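Local coordinates for putative iron-uptake ABC transport system,periplasmic iron-binding protein (PDB 3E13) that probably captures ferric iron in the periplasm and hands it to an ABC transporter for uptake into the cell, at residues S2-F16 against G27-L40. Sequence-based numbering, arbitrary orientation.
Sequences SELNIYSARHYNADF and GIKVNHTQAKASEL. With FE (Fe (III) ion), chain B.
Strands 3-8 and 29-34 form the parallel pair of a beta-alpha-beta unit, with helix 14-26 as the crossover; the axes of these segments diverge by 20°. A backbone ladder from S2 to A35 sets the register, I6 pairing with H32: T33 N donates to I6 O at 2.8 Å.

On the face bearing E3, N5 and Y7, the amide of N31 bridges two acceptors. N31 ND2 donates to N5 OD1 at 2.7 Å, in the carbonyl plane, the two amides lying nearly coplanar. N31 ND2 also meets E3 OE2 at 2.9 Å, from above the carboxylate plane; two nearly straight bonds thus fix the amide's rotation.

On the other face I6 CD1 packs on V30 CG1 (3.7 Å), while I6 CG2 meets the H32 ring at its edge. With CG anti to the backbone N (chi1 -173°), H32 brings NE2 within 3.0 Å of water 1, which also binds S8 OG and D15 OD1. R10 in turn grips D15 side-on, NE to OD1 and NH2 to OD2, in a salt bridge.

Beyond the strand, H11 and Y12 bind the iron with Y143, Y199 and Y200. Strand 55-58 flanks strand 3-8, helix 247-257 covers L4, I6 and I28, and helix 14-26 packs on V30 and H32.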
loop_
_atom_site.group_PDB
_atom_site.type_symbol
_atom_site.label_atom_id
_atom_site.label_comp_id
_atom_site.label_asym_id
_atom_site.label_seq_id
_atom_site.Cartn_x
_atom_site.Cartn_y
_atom_site.Cartn_z
ATOM N N SER A 2 -4.907 -22.601 -18.914
ATOM C CA SER A 2 -6.134 -22.120 -19.644
ATOM C C SER A 2 -6.903 -20.941 -19.027
ATOM O O SER A 2 -7.125 -19.994 -19.745
ATOM C CB SER A 2 -7.082 -23.245 -20.001
ATOM O OG SER A 2 -7.882 -22.829 -21.109
ATOM N N GLU A 3 -7.337 -21.010 -17.752
ATOM C CA GLU A 3 -7.900 -19.850 -17.043
ATOM C C GLU A 3 -7.086 -19.595 -15.739
ATOM O O GLU A 3 -6.421 -20.494 -15.185
ATOM C CB GLU A 3 -9.375 -20.092 -16.665
ATOM C CG GLU A 3 -10.455 -19.681 -17.675
ATOM C CD GLU A 3 -11.834 -19.582 -17.027
ATOM O OE1 GLU A 3 -12.060 -20.384 -16.089
ATOM O OE2 GLU A 3 -12.680 -18.712 -17.416
ATOM N N LEU A 4 -7.136 -18.356 -15.276
ATOM C CA LEU A 4 -6.519 -17.952 -13.994
ATOM C C LEU A 4 -7.429 -16.924 -13.349
ATOM O O LEU A 4 -7.768 -15.944 -13.948
ATOM C CB LEU A 4 -5.102 -17.384 -14.200
ATOM C CG LEU A 4 -4.483 -16.907 -12.877
ATOM C CD1 LEU A 4 -4.081 -18.070 -11.979
ATOM C CD2 LEU A 4 -3.275 -16.044 -13.220
ATOM N N ASN A 5 -7.888 -17.203 -12.130
ATOM C CA ASN A 5 -8.837 -16.357 -11.439
ATOM C C ASN A 5 -8.166 -15.496 -10.358
ATOM O O ASN A 5 -7.638 -16.037 -9.390
ATOM C CB ASN A 5 -9.903 -17.261 -10.831
ATOM C CG ASN A 5 -10.703 -18.015 -11.924
ATOM O OD1 ASN A 5 -11.153 -17.390 -12.889
ATOM N ND2 ASN A 5 -10.865 -19.313 -11.773
ATOM N N ILE A 6 -8.100 -14.186 -10.588
ATOM C CA ILE A 6 -7.432 -13.253 -9.690
ATOM C C ILE A 6 -8.462 -12.423 -8.938
ATOM O O ILE A 6 -9.314 -11.806 -9.569
ATOM C CB ILE A 6 -6.523 -12.322 -10.503
ATOM C CG1 ILE A 6 -5.460 -13.160 -11.207
ATOM C CG2 ILE A 6 -5.957 -11.215 -9.602
ATOM C CD1 ILE A 6 -4.392 -12.369 -11.964
ATOM N N TYR A 7 -8.374 -12.438 -7.614
ATOM C CA TYR A 7 -9.095 -11.538 -6.728
ATOM C C TYR A 7 -8.076 -10.468 -6.291
ATOM O O TYR A 7 -7.119 -10.791 -5.624
ATOM C CB TYR A 7 -9.592 -12.300 -5.490
ATOM C CG TYR A 7 -10.861 -13.127 -5.664
ATOM C CD1 TYR A 7 -11.312 -13.516 -6.898
ATOM C CD2 TYR A 7 -11.507 -13.615 -4.566
ATOM C CE1 TYR A 7 -12.481 -14.339 -7.043
ATOM C CE2 TYR A 7 -12.658 -14.413 -4.682
ATOM C CZ TYR A 7 -13.119 -14.787 -5.914
ATOM O OH TYR A 7 -14.227 -15.630 -6.011
ATOM N N SER A 8 -8.313 -9.220 -6.668
ATOM C CA SER A 8 -7.361 -8.143 -6.465
ATOM C C SER A 8 -7.915 -6.932 -5.769
ATOM O O SER A 8 -8.951 -6.396 -6.163
ATOM C CB SER A 8 -6.766 -7.710 -7.792
ATOM O OG SER A 8 -5.881 -6.595 -7.569
ATOM N N ALA A 9 -7.222 -6.512 -4.713
ATOM C CA ALA A 9 -7.516 -5.290 -4.015
ATOM C C ALA A 9 -6.605 -4.137 -4.458
ATOM O O ALA A 9 -6.644 -3.079 -3.881
ATOM C CB ALA A 9 -7.463 -5.496 -2.492
ATOM N N ARG A 10 -5.790 -4.373 -5.485
ATOM C CA ARG A 10 -5.131 -3.284 -6.201
ATOM C C ARG A 10 -6.210 -2.473 -6.955
ATOM O O ARG A 10 -7.389 -2.884 -7.023
ATOM C CB ARG A 10 -4.021 -3.808 -7.111
ATOM C CG ARG A 10 -2.782 -4.165 -6.333
ATOM C CD ARG A 10 -1.665 -4.745 -7.176
ATOM N NE ARG A 10 -1.198 -3.864 -8.241
ATOM C CZ ARG A 10 -0.151 -2.977 -8.119
ATOM N NH1 ARG A 10 0.528 -2.834 -6.979
ATOM N NH2 ARG A 10 0.207 -2.264 -9.194
ATOM N N HIS A 11 -5.858 -1.301 -7.450
ATOM C CA HIS A 11 -6.842 -0.376 -7.984
ATOM C C HIS A 11 -6.180 0.574 -8.983
ATOM O O HIS A 11 -6.304 1.810 -8.876
ATOM C CB HIS A 11 -7.501 0.369 -6.798
ATOM C CG HIS A 11 -6.536 0.679 -5.685
ATOM N ND1 HIS A 11 -6.351 -0.157 -4.603
ATOM C CD2 HIS A 11 -5.670 1.716 -5.512
ATOM C CE1 HIS A 11 -5.405 0.358 -3.816
ATOM N NE2 HIS A 11 -4.995 1.506 -4.339
ATOM N N TYR A 12 -5.480 -0.039 -9.943
ATOM C CA TYR A 12 -4.599 0.680 -10.859
ATOM C C TYR A 12 -4.806 0.276 -12.302
ATOM O O TYR A 12 -4.923 -0.910 -12.629
ATOM C CB TYR A 12 -3.143 0.412 -10.494
ATOM C CG TYR A 12 -2.847 0.628 -9.028
ATOM C CD1 TYR A 12 -2.506 -0.449 -8.202
ATOM C CD2 TYR A 12 -3.015 1.855 -8.433
ATOM C CE1 TYR A 12 -2.265 -0.300 -6.865
ATOM C CE2 TYR A 12 -2.788 2.010 -7.094
ATOM C CZ TYR A 12 -2.401 0.969 -6.303
ATOM O OH TYR A 12 -2.206 1.225 -4.961
ATOM N N ASN A 13 -4.827 1.279 -13.166
ATOM C CA ASN A 13 -4.897 1.043 -14.597
ATOM C C ASN A 13 -3.708 0.296 -15.135
ATOM O O ASN A 13 -3.825 -0.491 -16.060
ATOM C CB ASN A 13 -5.024 2.369 -15.312
ATOM C CG ASN A 13 -6.406 2.671 -15.657
ATOM O OD1 ASN A 13 -7.338 2.332 -14.899
ATOM N ND2 ASN A 13 -6.600 3.240 -16.835
ATOM N N ALA A 14 -2.534 0.499 -14.543
ATOM C CA ALA A 14 -1.338 -0.198 -14.992
ATOM C C ALA A 14 -1.445 -1.705 -14.946
ATOM O O ALA A 14 -0.850 -2.430 -15.743
ATOM C CB ALA A 14 -0.097 0.251 -14.187
ATOM N N ASP A 15 -2.242 -2.224 -14.025
ATOM C CA ASP A 15 -2.392 -3.655 -13.888
ATOM C C ASP A 15 -3.019 -4.298 -15.121
ATOM O O ASP A 15 -2.716 -5.467 -15.414
ATOM C CB ASP A 15 -3.248 -3.944 -12.669
ATOM C CG ASP A 15 -2.523 -3.614 -11.403
ATOM O OD1 ASP A 15 -2.994 -4.003 -10.305
ATOM O OD2 ASP A 15 -1.409 -3.078 -11.441
ATOM N N PHE A 16 -3.907 -3.567 -15.780
ATOM C CA PHE A 16 -4.577 -4.102 -16.987
ATOM C C PHE A 16 -3.566 -4.434 -18.063
ATOM O O PHE A 16 -3.659 -5.509 -18.703
ATOM C CB PHE A 16 -5.604 -3.151 -17.533
ATOM C CG PHE A 16 -6.769 -2.885 -16.603
ATOM C CD1 PHE A 16 -7.256 -1.579 -16.454
ATOM C CD2 PHE A 16 -7.403 -3.911 -15.932
ATOM C CE1 PHE A 16 -8.337 -1.308 -15.611
ATOM C CE2 PHE A 16 -8.493 -3.646 -15.066
ATOM C CZ PHE A 16 -8.956 -2.344 -14.927
ATOM N N GLY A 27 -0.908 -17.558 -23.144
ATOM C CA GLY A 27 -2.153 -18.053 -23.681
ATOM C C GLY A 27 -3.217 -18.338 -22.635
ATOM O O GLY A 27 -4.291 -18.869 -22.967
ATOM N N ILE A 28 -2.939 -17.970 -21.384
ATOM C CA ILE A 28 -3.869 -18.182 -20.271
ATOM C C ILE A 28 -4.808 -17.006 -20.173
ATOM O O ILE A 28 -4.366 -15.851 -20.183
ATOM C CB ILE A 28 -3.079 -18.313 -18.919
ATOM C CG1 ILE A 28 -2.192 -19.548 -18.904
ATOM C CG2 ILE A 28 -4.058 -18.354 -17.725
ATOM C CD1 ILE A 28 -1.139 -19.546 -17.824
ATOM N N LYS A 29 -6.111 -17.253 -20.056
ATOM C CA LYS A 29 -7.074 -16.187 -19.882
ATOM C C LYS A 29 -7.207 -15.840 -18.413
ATOM O O LYS A 29 -7.474 -16.724 -17.601
ATOM C CB LYS A 29 -8.455 -16.617 -20.396
ATOM C CG LYS A 29 -9.542 -15.532 -20.284
ATOM C CD LYS A 29 -9.308 -14.415 -21.273
ATOM C CE LYS A 29 -10.228 -13.225 -21.056
ATOM N NZ LYS A 29 -9.571 -12.200 -20.183
ATOM N N VAL A 30 -7.055 -14.556 -18.091
ATOM C CA VAL A 30 -7.186 -14.072 -16.711
ATOM C C VAL A 30 -8.593 -13.511 -16.494
ATOM O O VAL A 30 -9.085 -12.743 -17.300
ATOM C CB VAL A 30 -6.178 -12.992 -16.408
ATOM C CG1 VAL A 30 -6.403 -12.378 -15.039
ATOM C CG2 VAL A 30 -4.808 -13.569 -16.511
ATOM N N ASN A 31 -9.255 -13.992 -15.449
ATOM C CA ASN A 31 -10.521 -13.448 -14.958
ATOM C C ASN A 31 -10.172 -12.586 -13.745
ATOM O O ASN A 31 -9.788 -13.133 -12.715
ATOM C CB ASN A 31 -11.455 -14.580 -14.543
ATOM C CG ASN A 31 -11.794 -15.491 -15.687
ATOM O OD1 ASN A 31 -12.045 -15.004 -16.755
ATOM N ND2 ASN A 31 -11.774 -16.820 -15.475
ATOM N N HIS A 32 -10.272 -11.276 -13.894
ATOM C CA HIS A 32 -9.796 -10.329 -12.904
ATOM C C HIS A 32 -10.992 -9.758 -12.158
ATOM O O HIS A 32 -11.871 -9.128 -12.762
ATOM C CB HIS A 32 -9.010 -9.229 -13.613
ATOM C CG HIS A 32 -8.326 -8.257 -12.690
ATOM N ND1 HIS A 32 -8.586 -6.911 -12.722
ATOM C CD2 HIS A 32 -7.342 -8.419 -11.776
ATOM C CE1 HIS A 32 -7.837 -6.288 -11.828
ATOM N NE2 HIS A 32 -7.056 -7.176 -11.254
ATOM N N THR A 33 -11.052 -10.024 -10.847
ATOM C CA THR A 33 -12.098 -9.484 -9.980
ATOM C C THR A 33 -11.480 -8.471 -9.017
ATOM O O THR A 33 -10.627 -8.825 -8.248
ATOM C CB THR A 33 -12.716 -10.647 -9.211
ATOM O OG1 THR A 33 -13.476 -11.485 -10.105
ATOM C CG2 THR A 33 -13.747 -10.163 -8.226
ATOM N N GLN A 34 -11.922 -7.218 -9.066
ATOM C CA GLN A 34 -11.407 -6.153 -8.204
ATOM C C GLN A 34 -12.495 -5.742 -7.223
ATOM O O GLN A 34 -13.636 -5.497 -7.613
ATOM C CB GLN A 34 -10.978 -4.963 -9.030
ATOM C CG GLN A 34 -10.380 -3.824 -8.241
ATOM C CD GLN A 34 -9.864 -2.710 -9.133
ATOM O OE1 GLN A 34 -9.086 -2.963 -10.073
ATOM N NE2 GLN A 34 -10.305 -1.485 -8.863
ATOM N N ALA A 35 -12.117 -5.637 -5.963
ATOM C CA ALA A 35 -12.981 -5.141 -4.905
ATOM C C ALA A 35 -12.127 -4.720 -3.737
ATOM O O ALA A 35 -10.889 -4.901 -3.748
ATOM C CB ALA A 35 -13.957 -6.208 -4.471
ATOM N N LYS A 36 -12.763 -4.179 -2.710
ATOM C CA LYS A 36 -12.030 -3.839 -1.493
ATOM C C LYS A 36 -11.458 -5.080 -0.854
ATOM O O LYS A 36 -12.006 -6.163 -0.953
ATOM C CB LYS A 36 -12.918 -3.132 -0.489
ATOM C CG LYS A 36 -13.429 -1.837 -0.895
ATOM C CD LYS A 36 -14.307 -1.281 0.219
ATOM C CE LYS A 36 -15.299 -0.327 -0.315
ATOM N NZ LYS A 36 -16.629 -1.005 -0.506
ATOM N N ALA A 37 -10.301 -4.964 -0.191
ATOM C CA ALA A 37 -9.717 -6.141 0.433
ATOM C C ALA A 37 -10.618 -6.836 1.438
ATOM O O ALA A 37 -10.601 -8.042 1.516
ATOM C CB ALA A 37 -8.383 -5.839 1.038
ATOM N N SER A 38 -11.293 -6.036 2.250
ATOM C CA SER A 38 -12.168 -6.575 3.274
ATOM C C SER A 38 -13.280 -7.422 2.634
ATOM O O SER A 38 -13.596 -8.484 3.145
ATOM C CB SER A 38 -12.769 -5.448 4.103
ATOM O OG SER A 38 -13.491 -4.534 3.320
ATOM N N GLU A 39 -13.774 -6.977 1.487
ATOM C CA GLU A 39 -14.834 -7.673 0.743
ATOM C C GLU A 39 -14.269 -8.971 0.168
ATOM O O GLU A 39 -14.900 -9.998 0.240
ATOM C CB GLU A 39 -15.420 -6.789 -0.349
ATOM C CG GLU A 39 -16.042 -5.524 0.230
ATOM C CD GLU A 39 -16.990 -4.748 -0.664
ATOM O OE1 GLU A 39 -17.300 -5.185 -1.803
ATOM O OE2 GLU A 39 -17.413 -3.647 -0.201
ATOM N N LEU A 40 -13.050 -8.919 -0.394
ATOM C CA LEU A 40 -12.430 -10.105 -0.950
ATOM C C LEU A 40 -12.071 -11.148 0.086
ATOM O O LEU A 40 -12.194 -12.337 -0.179
ATOM C CB LEU A 40 -11.171 -9.718 -1.745
ATOM C CG LEU A 40 -11.398 -8.865 -3.006
ATOM C CD1 LEU A 40 -10.078 -8.465 -3.620
ATOM C CD2 LEU A 40 -12.263 -9.580 -4.004
HETATM FE FE FE B . -3.091 2.377 -3.668
HETATM O O HOH W 1 -4.627 -6.092 -9.794
HETATM O O HOH W 2 -9.637 -2.772 -5.444
HETATM O O HOH W 3 -7.499 -4.590 -9.295
#